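Long-range contacts in alpha-1,2-Mannosidase (PDB 1HCU), which probably trims alpha-1,2-linked mannose residues from N-linked glycans as a calcium-dependent glycosidase of family 47: residues A356-V361 against G380-A385; Y402-D407 against V473-G478; H37-P42 against W54-I59; S111-L116 against S132-A137; Y207-K212 against A263-R268. All coordinates share one frame; numbering follows the deposited sequence.

Contact 1. Residues A356-V361 against G380-A385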
# COMPACT_ATOMS: atom_id res chain seq x y z
N ALA A 356 -13.79 -1.86 -15.80
CA ALA A 356 -13.53 -2.90 -16.79
C ALA A 356 -13.54 -2.38 -18.23
O ALA A 356 -13.95 -1.25 -18.49
CB ALA A 356 -14.55 -4.02 -16.62
N TRP A 357 -13.10 -3.21 -19.16
CA TRP A 357 -13.06 -2.80 -20.55
C TRP A 357 -13.15 -4.02 -21.46
O TRP A 357 -13.39 -5.14 -20.99
CB TRP A 357 -11.77 -2.03 -20.82
CG TRP A 357 -10.52 -2.83 -20.57
CD1 TRP A 357 -9.75 -3.46 -21.50
CD2 TRP A 357 -9.92 -3.11 -19.29
NE1 TRP A 357 -8.72 -4.13 -20.89
CE2 TRP A 357 -8.79 -3.93 -19.53
CE3 TRP A 357 -10.22 -2.75 -17.97
CZ2 TRP A 357 -7.97 -4.40 -18.50
CZ3 TRP A 357 -9.40 -3.23 -16.94
CH2 TRP A 357 -8.30 -4.04 -17.21
N VAL A 358 -12.98 -3.81 -22.75
CA VAL A 358 -13.01 -4.90 -23.71
C VAL A 358 -11.58 -5.04 -24.23
O VAL A 358 -11.02 -4.08 -24.77
CB VAL A 358 -13.95 -4.60 -24.89
CG1 VAL A 358 -13.98 -5.78 -25.85
CG2 VAL A 358 -15.37 -4.31 -24.39
N ASP A 359 -10.98 -6.21 -24.04
CA ASP A 359 -9.61 -6.43 -24.51
C ASP A 359 -9.58 -6.21 -26.02
O ASP A 359 -10.30 -6.88 -26.75
CB ASP A 359 -9.17 -7.86 -24.19
CG ASP A 359 -7.71 -8.09 -24.52
OD1 ASP A 359 -6.90 -8.23 -23.57
OD2 ASP A 359 -7.37 -8.13 -25.72
N SER A 360 -8.74 -5.30 -26.48
CA SER A 360 -8.66 -5.00 -27.92
C SER A 360 -8.11 -6.13 -28.77
O SER A 360 -8.35 -6.17 -29.97
CB SER A 360 -7.80 -3.76 -28.17
OG SER A 360 -6.43 -4.03 -27.91
N VAL A 361 -7.38 -7.05 -28.15
CA VAL A 361 -6.80 -8.16 -28.89
C VAL A 361 -7.67 -9.40 -28.91
O VAL A 361 -8.15 -9.81 -29.97
CB VAL A 361 -5.41 -8.53 -28.33
CG1 VAL A 361 -4.86 -9.76 -29.04
CG2 VAL A 361 -4.46 -7.36 -28.50
N GLY A 380 -12.69 4.71 -22.48
CA GLY A 380 -11.87 3.52 -22.57
C GLY A 380 -12.08 2.53 -21.45
O GLY A 380 -11.32 1.57 -21.31
N PHE A 381 -13.12 2.74 -20.63
CA PHE A 381 -13.41 1.82 -19.53
C PHE A 381 -14.79 2.14 -18.97
O PHE A 381 -15.35 3.20 -19.24
CB PHE A 381 -12.35 1.98 -18.42
CG PHE A 381 -12.45 3.28 -17.64
CD1 PHE A 381 -13.22 3.36 -16.48
CD2 PHE A 381 -11.80 4.43 -18.09
CE1 PHE A 381 -13.33 4.56 -15.76
CE2 PHE A 381 -11.90 5.63 -17.39
CZ PHE A 381 -12.66 5.70 -16.22
N TRP A 382 -15.36 1.21 -18.21
CA TRP A 382 -16.63 1.49 -17.56
C TRP A 382 -16.46 1.11 -16.09
O TRP A 382 -15.60 0.31 -15.74
CB TRP A 382 -17.80 0.75 -18.22
CG TRP A 382 -17.78 -0.72 -18.14
CD1 TRP A 382 -18.27 -1.50 -17.13
CD2 TRP A 382 -17.32 -1.62 -19.15
NE1 TRP A 382 -18.15 -2.82 -17.45
CE2 TRP A 382 -17.56 -2.93 -18.69
CE3 TRP A 382 -16.72 -1.44 -20.41
CZ2 TRP A 382 -17.24 -4.07 -19.43
CZ3 TRP A 382 -16.39 -2.56 -21.15
CH2 TRP A 382 -16.65 -3.86 -20.66
N VAL A 383 -17.27 1.72 -15.24
CA VAL A 383 -17.19 1.49 -13.80
C VAL A 383 -18.00 0.30 -13.33
O VAL A 383 -19.15 0.14 -13.71
CB VAL A 383 -17.67 2.73 -13.02
CG1 VAL A 383 -17.39 2.55 -11.53
CG2 VAL A 383 -16.99 3.97 -13.56
N THR A 384 -17.39 -0.51 -12.47
CA THR A 384 -18.04 -1.68 -11.90
C THR A 384 -18.21 -1.47 -10.39
O THR A 384 -19.12 -2.04 -9.77
CB THR A 384 -17.20 -2.97 -12.14
OG1 THR A 384 -15.89 -2.79 -11.62
CG2 THR A 384 -17.11 -3.28 -13.64
N ALA A 385 -17.34 -0.65 -9.80
CA ALA A 385 -17.38 -0.34 -8.38
C ALA A 385 -17.09 1.15 -8.30
O ALA A 385 -15.93 1.57 -8.32
CB ALA A 385 -16.32 -1.13 -7.63
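The indole of Trp382 has the backbone of Ala356 and Trp357 laid over one face. Ala356 O sits 3.3 Å above the ring plane, towards the rim, and Trp357 N lies over the same face. At the edge of the ring, near its plane, is Val358 CG2, 3.8 Å from Trp382 CZ3. Trp357 CA comes closer to the same corner, 3.4 Å from Trp382 CZ3. The methyl of Ala356 adds an off-centre CH-pi contact, with CB 4.2 Å from the centroid of the five-membered ring. Trp382 CG lies between its own backbone N and carbonyl carbon (chi1 65°). This folds the indole over segment 356-358. The ring also meets Tyr376 edge-to-face and touches Pro368 and Pro369.

Two backbone hydrogen bonds hold the two segments together. Ala356 N donates to Trp382 O at 2.8 Å, and Trp382 N returns a bond of 2.8 Å to Ala356 O. Phe381 CA also approaches Ala356 O in a CA-H...O contact. The indole of Trp357 leads away instead; its NE1 bonds to Ser282 OG.

Gly380 follows helix 373-379 with a positive phi, where a side chain would press on the preceding carbonyl. Next to the bridge, Thr384 and Ala385 both face Gly354 in a classic beta bulge. Thr384 lies about 7 Å, side chain to side chain, from Glu353, a predicted proton donor. Ala356 and Trp382 are thus an antiparallel hydrogen-bonded pair, joining strand 354-356 to strand 382-383, the last strand paired on that side of an antiparallel sheet.

Contact 2. Residues Y402-D407 against V473-G478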
# COMPACT_ATOMS: atom_id res chain seq x y z
N TYR A 402 7.18 10.92 -11.19
CA TYR A 402 7.86 12.20 -11.07
C TYR A 402 9.31 12.03 -10.58
O TYR A 402 10.23 12.62 -11.14
CB TYR A 402 7.10 13.14 -10.11
CG TYR A 402 7.83 14.44 -9.87
CD1 TYR A 402 8.52 14.66 -8.68
CD2 TYR A 402 7.93 15.40 -10.87
CE1 TYR A 402 9.30 15.79 -8.50
CE2 TYR A 402 8.71 16.53 -10.71
CZ TYR A 402 9.40 16.72 -9.52
OH TYR A 402 10.22 17.82 -9.37
N ARG A 403 9.50 11.21 -9.54
CA ARG A 403 10.85 10.98 -9.00
C ARG A 403 11.81 10.38 -10.02
O ARG A 403 13.02 10.58 -9.91
CB ARG A 403 10.79 10.06 -7.77
CG ARG A 403 10.02 10.61 -6.58
CD ARG A 403 10.58 11.94 -6.10
NE ARG A 403 12.03 11.87 -5.98
CZ ARG A 403 12.81 12.91 -5.70
NH1 ARG A 403 12.30 14.11 -5.50
NH2 ARG A 403 14.12 12.74 -5.64
N VAL A 404 11.28 9.63 -10.98
CA VAL A 404 12.14 9.03 -12.00
C VAL A 404 12.34 9.91 -13.24
O VAL A 404 13.35 9.77 -13.91
CB VAL A 404 11.64 7.62 -12.44
CG1 VAL A 404 10.50 7.74 -13.45
CG2 VAL A 404 12.80 6.83 -13.03
N THR A 405 11.39 10.80 -13.53
CA THR A 405 11.53 11.67 -14.72
C THR A 405 11.95 13.11 -14.43
O THR A 405 12.67 13.73 -15.21
CB THR A 405 10.22 11.77 -15.55
OG1 THR A 405 9.23 12.46 -14.78
CG2 THR A 405 9.72 10.41 -15.95
N GLY A 406 11.47 13.66 -13.32
CA GLY A 406 11.78 15.04 -13.00
C GLY A 406 10.88 15.96 -13.81
O GLY A 406 11.10 17.17 -13.86
N ASP A 407 9.87 15.39 -14.45
CA ASP A 407 8.94 16.15 -15.27
C ASP A 407 7.81 16.73 -14.41
O ASP A 407 7.02 15.98 -13.83
CB ASP A 407 8.36 15.25 -16.35
CG ASP A 407 7.54 16.00 -17.37
OD1 ASP A 407 7.14 17.16 -17.08
OD2 ASP A 407 7.28 15.44 -18.45
N VAL A 473 12.52 8.95 -3.14
CA VAL A 473 13.17 7.92 -3.93
C VAL A 473 14.11 8.55 -4.97
O VAL A 473 13.71 9.44 -5.73
CB VAL A 473 12.13 7.00 -4.63
CG1 VAL A 473 11.26 6.31 -3.58
CG2 VAL A 473 11.27 7.80 -5.54
N GLN A 474 15.37 8.11 -4.98
CA GLN A 474 16.37 8.64 -5.91
C GLN A 474 16.37 7.86 -7.23
O GLN A 474 16.55 6.64 -7.25
CB GLN A 474 17.76 8.58 -5.28
CG GLN A 474 17.86 9.23 -3.91
CD GLN A 474 17.43 10.68 -3.91
OE1 GLN A 474 17.90 11.48 -4.72
NE2 GLN A 474 16.53 11.04 -3.00
N ALA A 475 16.19 8.59 -8.33
CA ALA A 475 16.15 8.00 -9.67
C ALA A 475 17.48 7.39 -10.09
O ALA A 475 17.51 6.43 -10.86
CB ALA A 475 15.72 9.05 -10.68
N THR A 476 18.58 7.96 -9.62
CA THR A 476 19.89 7.45 -9.99
C THR A 476 20.50 6.60 -8.87
O THR A 476 21.70 6.65 -8.63
CB THR A 476 20.85 8.59 -10.35
OG1 THR A 476 21.05 9.43 -9.21
CG2 THR A 476 20.28 9.43 -11.50
N GLY A 477 19.64 5.84 -8.19
CA GLY A 477 20.11 4.97 -7.13
C GLY A 477 20.64 5.66 -5.89
O GLY A 477 20.59 6.89 -5.76
N GLY A 478 21.17 4.85 -4.97
CA GLY A 478 21.70 5.40 -3.74
C GLY A 478 20.59 5.62 -2.72
O GLY A 478 20.72 6.47 -1.84
O HOH W 1 15.36 11.19 -8.07
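Arg403 turns its side chain towards Val473 through a first torsion that sets CG anti to the carbonyl carbon, beside the backbone N (chi1 -63°). Further bends at chi2 and chi3 curl the chain back, and its guanidinium edge then faces the carbonyl of Val473. Val473 CG2 packs against CB and CG of Arg403, so closely that the exact separation is doubtful.

The main bond runs from Arg403 NE to Val473 O at 3.0 Å, with an N-H...O angle of 157°. The oxygen lies near the guanidinium plane, while the donor is tilted from the carbonyl plane. Arg403 NH2 adds a weak bond of 3.3 Å to the same Val473 O. Arg403 NH1 has its own charged partner, Glu468. Gln474 lies alongside the arginine, pointing the same way, with its amide plane 58° from the guanidinium. Its NE2 bonds to Gln472 O.

Water 1 bridges the two backbones. It donates to Arg403 O at 3.0 Å and accepts from Ala475 N at 2.7 Å. Arg403 NH2 reaches it weakly. The methyl of Ala475 rests on the end of the helix, with CB 3.8 Å from Val404 CA. Val404 also packs on helices 312-323 and 326-344.

The contact ties the last turn of helix 393-405 to the loop that runs from helix 451-465 to strand 481-483. A type I turn runs from Gln474 to Gly477. One arginine thus serves a loop carbonyl, a water and a carboxylate together. Its positive charge is probably balanced chiefly by Glu468, and the loop is held by these polar bonds and by the packing of Val473 and Ala475.

Contact 3. Residues H37-P42 against W54-I59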
# COMPACT_ATOMS: atom_id res chain seq x y z
N HIS A 37 -9.07 5.72 19.54
CA HIS A 37 -9.67 4.64 18.76
C HIS A 37 -9.00 4.57 17.39
O HIS A 37 -8.23 5.46 17.04
CB HIS A 37 -11.18 4.87 18.63
CG HIS A 37 -11.90 4.77 19.94
ND1 HIS A 37 -12.19 3.56 20.55
CD2 HIS A 37 -12.37 5.73 20.78
CE1 HIS A 37 -12.79 3.78 21.70
NE2 HIS A 37 -12.91 5.09 21.87
N ASP A 38 -9.29 3.53 16.62
CA ASP A 38 -8.64 3.38 15.32
C ASP A 38 -8.98 4.40 14.23
O ASP A 38 -8.08 5.02 13.67
CB ASP A 38 -8.87 1.97 14.77
CG ASP A 38 -8.31 0.89 15.67
OD1 ASP A 38 -7.18 1.05 16.18
OD2 ASP A 38 -9.00 -0.13 15.87
N ASP A 39 -10.26 4.56 13.92
CA ASP A 39 -10.64 5.48 12.85
C ASP A 39 -11.76 6.46 13.19
O ASP A 39 -12.63 6.19 14.02
CB ASP A 39 -11.05 4.68 11.61
CG ASP A 39 -9.98 3.72 11.14
OD1 ASP A 39 -8.88 4.17 10.78
OD2 ASP A 39 -10.24 2.50 11.14
N LEU A 40 -11.74 7.60 12.51
CA LEU A 40 -12.75 8.63 12.70
C LEU A 40 -13.80 8.61 11.59
O LEU A 40 -13.50 8.34 10.43
CB LEU A 40 -12.09 10.01 12.71
CG LEU A 40 -13.06 11.19 12.60
CD1 LEU A 40 -13.70 11.48 13.96
CD2 LEU A 40 -12.30 12.42 12.10
N HIS A 41 -15.04 8.89 11.98
CA HIS A 41 -16.14 8.98 11.04
C HIS A 41 -16.45 10.47 11.08
O HIS A 41 -17.19 10.94 11.95
CB HIS A 41 -17.33 8.14 11.52
CG HIS A 41 -17.05 6.67 11.53
ND1 HIS A 41 -17.98 5.74 11.93
CD2 HIS A 41 -15.94 5.97 11.18
CE1 HIS A 41 -17.46 4.52 11.83
NE2 HIS A 41 -16.22 4.64 11.38
N PRO A 42 -15.86 11.22 10.15
CA PRO A 42 -15.96 12.68 9.96
C PRO A 42 -17.34 13.33 9.95
O PRO A 42 -17.47 14.49 10.33
CB PRO A 42 -15.18 12.91 8.66
CG PRO A 42 -15.40 11.64 7.91
CD PRO A 42 -15.22 10.59 8.98
N TRP A 54 -6.19 -0.57 18.69
CA TRP A 54 -4.87 -0.18 19.14
C TRP A 54 -4.53 1.27 18.75
O TRP A 54 -3.46 1.77 19.11
CB TRP A 54 -3.80 -1.14 18.60
CG TRP A 54 -3.78 -2.49 19.30
CD1 TRP A 54 -3.84 -2.72 20.65
CD2 TRP A 54 -3.68 -3.78 18.67
NE1 TRP A 54 -3.79 -4.07 20.90
CE2 TRP A 54 -3.69 -4.74 19.71
CE3 TRP A 54 -3.58 -4.21 17.34
CZ2 TRP A 54 -3.60 -6.12 19.46
CZ3 TRP A 54 -3.50 -5.58 17.09
CH2 TRP A 54 -3.51 -6.52 18.15
N GLY A 55 -5.42 1.94 18.04
CA GLY A 55 -5.16 3.32 17.64
C GLY A 55 -4.55 3.42 16.26
O GLY A 55 -3.58 4.14 16.03
N SER A 56 -5.14 2.69 15.32
CA SER A 56 -4.70 2.63 13.94
C SER A 56 -4.28 3.97 13.32
O SER A 56 -3.12 4.15 12.95
CB SER A 56 -5.82 1.98 13.10
OG SER A 56 -5.38 1.67 11.80
N SER A 57 -5.22 4.92 13.22
CA SER A 57 -4.91 6.22 12.63
C SER A 57 -3.73 6.95 13.28
O SER A 57 -2.98 7.64 12.59
CB SER A 57 -6.14 7.13 12.65
OG SER A 57 -7.15 6.64 11.78
N ALA A 58 -3.57 6.82 14.59
CA ALA A 58 -2.46 7.51 15.26
C ALA A 58 -1.10 6.94 14.86
O ALA A 58 -0.16 7.69 14.62
CB ALA A 58 -2.63 7.44 16.78
N ILE A 59 -1.00 5.62 14.78
CA ILE A 59 0.27 4.97 14.42
C ILE A 59 0.58 5.12 12.93
O ILE A 59 1.71 5.40 12.54
CB ILE A 59 0.23 3.47 14.78
CG1 ILE A 59 -0.12 3.30 16.27
CG2 ILE A 59 1.57 2.82 14.47
CD1 ILE A 59 0.85 3.99 17.22
O HOH W 2 -7.70 1.84 10.15
O HOH W 3 -9.35 8.18 11.13
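Asp38 and the start of helix 56-67 form the tight part of this contact. Asp38 OD1 takes two backbone donors: Gly55 N at 2.7 Å, met nearly head-on to the C-O bond, and Ser56 N at 2.8 Å. The Ser56 bond is nearly straight, with an N-H...O angle of 172°. Asp38 CG is anti to the carbonyl carbon, beside the backbone N (chi1 -60°), which swings the carboxylate over the helix start. Asp38 CB also packs 3.5 Å from Ser56 CB. Asp38 OD2 bonds to Gly53 N.

The backbone of the same residue is gripped too. Asp38 O accepts from Ser57 N at 2.9 Å and from Ser57 OG at 2.7 Å, both in the carbonyl plane. The carboxylate thus takes up N-H groups at a helix N-terminus that have no earlier turn to bond to. Gly55 holds the N-cap position with a positive phi. The helix end would probably favour the ionised form of Asp38. Asp38 and Asp39 both face Asp48, a classic beta bulge in the hairpin of strands 39-41 and 46-48.

Towards Asp39 and Leu40 the packing gives way to water. Water 3 accepts from Leu40 N and donates to Ser57 OG at 2.8 Å. Water 2 lies between Asp39 OD1 and Ser56 OG. Ser56 OG also bonds to Ser451 OG, at the start of helix 451-465. The side chain of Ser56 is about 8 Å from that of Glu100, a predicted proton donor.

Contact 4. Residues S111-L116 against S132-A137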
# COMPACT_ATOMS: atom_id res chain seq x y z
N SER A 111 8.99 2.54 10.95
CA SER A 111 9.36 3.67 10.10
C SER A 111 9.60 4.90 10.97
O SER A 111 10.56 5.64 10.77
CB SER A 111 8.28 3.94 9.04
OG SER A 111 7.05 4.30 9.64
N ALA A 112 8.72 5.11 11.95
CA ALA A 112 8.87 6.24 12.86
C ALA A 112 10.19 6.09 13.61
O ALA A 112 10.92 7.06 13.80
CB ALA A 112 7.71 6.28 13.84
N TYR A 113 10.49 4.87 14.03
CA TYR A 113 11.73 4.63 14.76
C TYR A 113 12.95 4.98 13.88
O TYR A 113 13.84 5.71 14.32
CB TYR A 113 11.79 3.18 15.21
CG TYR A 113 13.01 2.84 16.04
CD1 TYR A 113 13.12 3.26 17.37
CD2 TYR A 113 14.05 2.11 15.49
CE1 TYR A 113 14.25 2.94 18.12
CE2 TYR A 113 15.16 1.79 16.22
CZ TYR A 113 15.27 2.20 17.53
OH TYR A 113 16.42 1.88 18.21
N ASP A 114 12.96 4.48 12.65
CA ASP A 114 14.07 4.75 11.74
C ASP A 114 14.21 6.24 11.42
O ASP A 114 15.32 6.75 11.32
CB ASP A 114 13.94 3.95 10.44
CG ASP A 114 14.39 2.50 10.60
OD1 ASP A 114 15.22 2.22 11.49
OD2 ASP A 114 13.94 1.64 9.81
N LEU A 115 13.09 6.94 11.26
CA LEU A 115 13.17 8.36 10.96
C LEU A 115 13.65 9.18 12.16
O LEU A 115 14.54 10.02 12.03
CB LEU A 115 11.80 8.88 10.48
CG LEU A 115 11.29 8.32 9.14
CD1 LEU A 115 9.89 8.84 8.87
CD2 LEU A 115 12.22 8.71 8.01
N LEU A 116 13.07 8.92 13.33
CA LEU A 116 13.44 9.65 14.55
C LEU A 116 14.87 9.38 15.03
O LEU A 116 15.40 10.12 15.85
CB LEU A 116 12.43 9.35 15.67
CG LEU A 116 11.02 9.88 15.38
CD1 LEU A 116 10.12 9.63 16.58
CD2 LEU A 116 11.09 11.36 15.07
N SER A 132 10.47 3.41 22.82
CA SER A 132 9.20 2.70 23.00
C SER A 132 8.68 2.14 21.68
O SER A 132 8.14 1.04 21.64
CB SER A 132 8.13 3.63 23.60
OG SER A 132 8.40 3.90 24.97
N LEU A 133 8.85 2.92 20.61
CA LEU A 133 8.40 2.49 19.29
C LEU A 133 8.93 1.09 19.00
O LEU A 133 8.17 0.18 18.70
CB LEU A 133 8.87 3.47 18.21
CG LEU A 133 8.42 4.94 18.32
CD1 LEU A 133 9.18 5.80 17.32
CD2 LEU A 133 6.92 5.04 18.08
N LEU A 134 10.25 0.92 19.11
CA LEU A 134 10.86 -0.37 18.85
C LEU A 134 10.43 -1.42 19.87
O LEU A 134 10.14 -2.56 19.50
CB LEU A 134 12.39 -0.25 18.83
CG LEU A 134 13.21 -1.54 18.65
CD1 LEU A 134 12.72 -2.30 17.43
CD2 LEU A 134 14.67 -1.19 18.51
N ARG A 135 10.38 -1.05 21.15
CA ARG A 135 9.97 -2.00 22.17
C ARG A 135 8.56 -2.49 21.90
O ARG A 135 8.29 -3.69 21.95
CB ARG A 135 10.03 -1.38 23.57
CG ARG A 135 11.44 -1.16 24.09
N GLN A 136 7.66 -1.56 21.61
CA GLN A 136 6.27 -1.93 21.34
C GLN A 136 6.14 -2.79 20.08
O GLN A 136 5.29 -3.68 20.02
CB GLN A 136 5.40 -0.68 21.24
CG GLN A 136 5.04 -0.05 22.59
CD GLN A 136 3.91 -0.77 23.32
OE1 GLN A 136 2.90 -0.16 23.66
NE2 GLN A 136 4.08 -2.06 23.56
N ALA A 137 7.00 -2.54 19.09
CA ALA A 137 6.96 -3.31 17.84
C ALA A 137 7.33 -4.77 18.13
O ALA A 137 6.69 -5.69 17.64
CB ALA A 137 7.93 -2.72 16.83
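Leu134 lies over one face of the Tyr113 ring. Its CB is 3.9 Å from the ring centroid and 15° off the ring normal, a CH-pi contact over the face. The two side chains run at a slant to each other, and Leu134 CD2 reaches the far end of the ring, 3.5 Å from Tyr113 OH. Tyr113 has CG anti to its own backbone N (chi1 -177°), which sends the ring out across helix 127-144, against Leu134.

Leu133 packs at the base of Tyr113. Its CD1 touches Ala112 CB at 3.8 Å and Tyr113 N at 3.7 Å. Leu116 meets it nearly at a right angle, CD1 to CD1 at 4.0 Å. With an alanine in place of Tyr113, Leu134 would probably lose the aromatic face beneath it and a gap would open between the helices.

The short segments run nearly antiparallel, 153° apart, with their axes 9.1 Å from each other. Leu62 of helix 56-67 touches both Ala112 and Leu133, and Leu188 of helix 182-192 touches Leu134. The joint between helices 98-117 and 127-144 therefore rests on apolar and CH-pi contacts, and its hold depends on the fit of shapes.

Contact 5. Residues Y207-K212 against A263-R268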
# COMPACT_ATOMS: atom_id res chain seq x y z
N TYR A 207 8.09 -20.74 0.22
CA TYR A 207 7.12 -21.55 -0.52
C TYR A 207 6.57 -20.83 -1.75
O TYR A 207 6.13 -21.47 -2.70
CB TYR A 207 5.96 -21.93 0.40
CG TYR A 207 6.36 -22.88 1.51
CD1 TYR A 207 6.40 -24.25 1.29
CD2 TYR A 207 6.70 -22.40 2.77
CE1 TYR A 207 6.78 -25.14 2.30
CE2 TYR A 207 7.08 -23.28 3.79
CZ TYR A 207 7.11 -24.65 3.55
OH TYR A 207 7.45 -25.52 4.56
N LEU A 208 6.63 -19.50 -1.73
CA LEU A 208 6.14 -18.67 -2.83
C LEU A 208 7.20 -18.44 -3.90
O LEU A 208 6.87 -18.10 -5.04
CB LEU A 208 5.67 -17.32 -2.30
CG LEU A 208 4.34 -17.25 -1.55
CD1 LEU A 208 4.35 -18.22 -0.37
CD2 LEU A 208 4.10 -15.81 -1.06
N LEU A 209 8.47 -18.62 -3.54
CA LEU A 209 9.57 -18.40 -4.48
C LEU A 209 9.82 -19.59 -5.40
O LEU A 209 10.30 -19.43 -6.52
CB LEU A 209 10.84 -18.03 -3.72
CG LEU A 209 10.68 -16.82 -2.77
CD1 LEU A 209 12.02 -16.51 -2.12
CD2 LEU A 209 10.14 -15.60 -3.55
N ASN A 210 9.53 -20.80 -4.92
CA ASN A 210 9.68 -22.02 -5.72
C ASN A 210 8.33 -22.72 -5.59
O ASN A 210 8.19 -23.73 -4.90
CB ASN A 210 10.79 -22.91 -5.16
CG ASN A 210 11.12 -24.08 -6.09
OD1 ASN A 210 10.44 -24.31 -7.10
ND2 ASN A 210 12.16 -24.83 -5.74
N PRO A 211 7.31 -22.18 -6.27
CA PRO A 211 5.94 -22.69 -6.27
C PRO A 211 5.78 -24.15 -6.64
O PRO A 211 6.21 -24.58 -7.72
CB PRO A 211 5.23 -21.75 -7.24
CG PRO A 211 6.31 -21.39 -8.20
CD PRO A 211 7.47 -21.12 -7.28
N LYS A 212 5.17 -24.91 -5.74
CA LYS A 212 4.91 -26.32 -5.98
C LYS A 212 3.41 -26.55 -5.85
O LYS A 212 2.75 -25.95 -4.99
CB LYS A 212 5.68 -27.18 -4.97
CG LYS A 212 7.19 -26.99 -5.05
CD LYS A 212 7.93 -27.95 -4.14
CE LYS A 212 9.43 -27.72 -4.19
NZ LYS A 212 9.94 -27.83 -5.58
N ALA A 263 18.79 -11.26 -3.57
CA ALA A 263 18.99 -11.23 -5.02
C ALA A 263 18.04 -12.21 -5.70
O ALA A 263 17.60 -11.99 -6.83
CB ALA A 263 20.44 -11.58 -5.36
N HIS A 264 17.73 -13.30 -5.01
CA HIS A 264 16.84 -14.31 -5.58
C HIS A 264 15.41 -13.76 -5.67
O HIS A 264 14.66 -14.12 -6.57
CB HIS A 264 16.84 -15.59 -4.73
CG HIS A 264 16.14 -16.73 -5.39
ND1 HIS A 264 15.12 -17.43 -4.78
CD2 HIS A 264 16.28 -17.28 -6.62
CE1 HIS A 264 14.67 -18.36 -5.60
NE2 HIS A 264 15.36 -18.29 -6.73
N TYR A 265 15.06 -12.89 -4.72
CA TYR A 265 13.74 -12.25 -4.69
C TYR A 265 13.62 -11.40 -5.95
O TYR A 265 12.57 -11.34 -6.59
CB TYR A 265 13.60 -11.36 -3.46
CG TYR A 265 13.26 -12.07 -2.16
CD1 TYR A 265 12.25 -11.58 -1.33
CD2 TYR A 265 13.94 -13.22 -1.75
CE1 TYR A 265 11.92 -12.22 -0.13
CE2 TYR A 265 13.62 -13.87 -0.55
CZ TYR A 265 12.61 -13.35 0.25
OH TYR A 265 12.26 -13.98 1.42
N LYS A 266 14.73 -10.74 -6.28
CA LYS A 266 14.82 -9.89 -7.46
C LYS A 266 14.56 -10.70 -8.73
O LYS A 266 13.85 -10.23 -9.63
CB LYS A 266 16.22 -9.26 -7.55
CG LYS A 266 16.48 -8.57 -8.87
CD LYS A 266 17.94 -8.67 -9.28
CE LYS A 266 18.38 -10.10 -9.47
NZ LYS A 266 19.76 -10.21 -9.99
N ASP A 267 15.12 -11.90 -8.81
CA ASP A 267 14.92 -12.76 -9.98
C ASP A 267 13.45 -13.17 -10.12
O ASP A 267 12.92 -13.21 -11.23
CB ASP A 267 15.80 -14.01 -9.91
CG ASP A 267 17.26 -13.73 -10.25
OD1 ASP A 267 17.58 -12.60 -10.71
OD2 ASP A 267 18.10 -14.64 -10.06
N ARG A 268 12.79 -13.48 -9.00
CA ARG A 268 11.39 -13.88 -9.06
C ARG A 268 10.51 -12.71 -9.53
O ARG A 268 9.47 -12.91 -10.18
CB ARG A 268 10.91 -14.41 -7.70
CG ARG A 268 11.63 -15.69 -7.25
CD ARG A 268 11.48 -16.82 -8.27
NE ARG A 268 10.09 -17.15 -8.53
CZ ARG A 268 9.68 -18.12 -9.35
NH1 ARG A 268 10.56 -18.87 -10.00
NH2 ARG A 268 8.38 -18.34 -9.51
O HOH W 4 7.56 -16.54 -7.45
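Leu209 ends the weakly bonded last turn of helix 196-209, and its CA lies 6.7 Å from that of Arg268 on helix 263-280. After Leu209 the chain leaves the helix through Asn210 and Pro211. The helical segment 263-268 offers His264, Tyr265 and Arg268 to this turn.

Leu209 reaches both ways. Its CD1 meets Tyr265 CE2 at 3.5 Å, the two side chains crossing at about a right angle. Its CD2 touches Arg268 CG at 4.0 Å.

Arg268 bends at chi2 and chi3 (-57° and -58°), which brings the guanidinium against the C-terminal end of helix 196-209. Leu209 O lies 3.0 Å above one face of this group, towards the rim. The angle is too poor for a hydrogen bond from NE. Arg268 NE instead donates to water 4 at 2.8 Å, in the guanidinium plane, and the water donates to Leu208 O at 3.0 Å. Pro211 CD comes 3.7 Å from Arg268 NH2, whose salt-bridge partner is Glu216. A leucine in place of Arg268 would probably leave Glu216 without this positive mate and break the water link to Leu208 O.

Helix 245-257 packs against both segments: Leu251 touches Leu209, Phe247 touches Leu208 and Met254 touches Tyr265. Tyr265 also rests on Gln202 and Glu205 of helix 196-209. Beyond the turn, Pro211 packs on Ile222 and Phe233 in loops.

Contacts 3 and 4 are buried, contacts 1 and 5 partly so, and contact 2 lies at the surface. Contacts 3 and 4 are the nearest pair, with centres about 18 Å apart. Helix 56-67 gives its polar N-terminus to contact 3, and farther along, its Leu62 touches the apolar face of contact 4. Contact 1 is the one strand pairing. Contacts 2 and 5 share a pattern: an arginine with an acidic partner and a water at a helix end. In contact 2 the guanidinium bonds to a carbonyl in its plane; in contact 5 a carbonyl lies over its face. Strand 382-383 of contact 1 leads along the chain to helix 393-405 of contact 2.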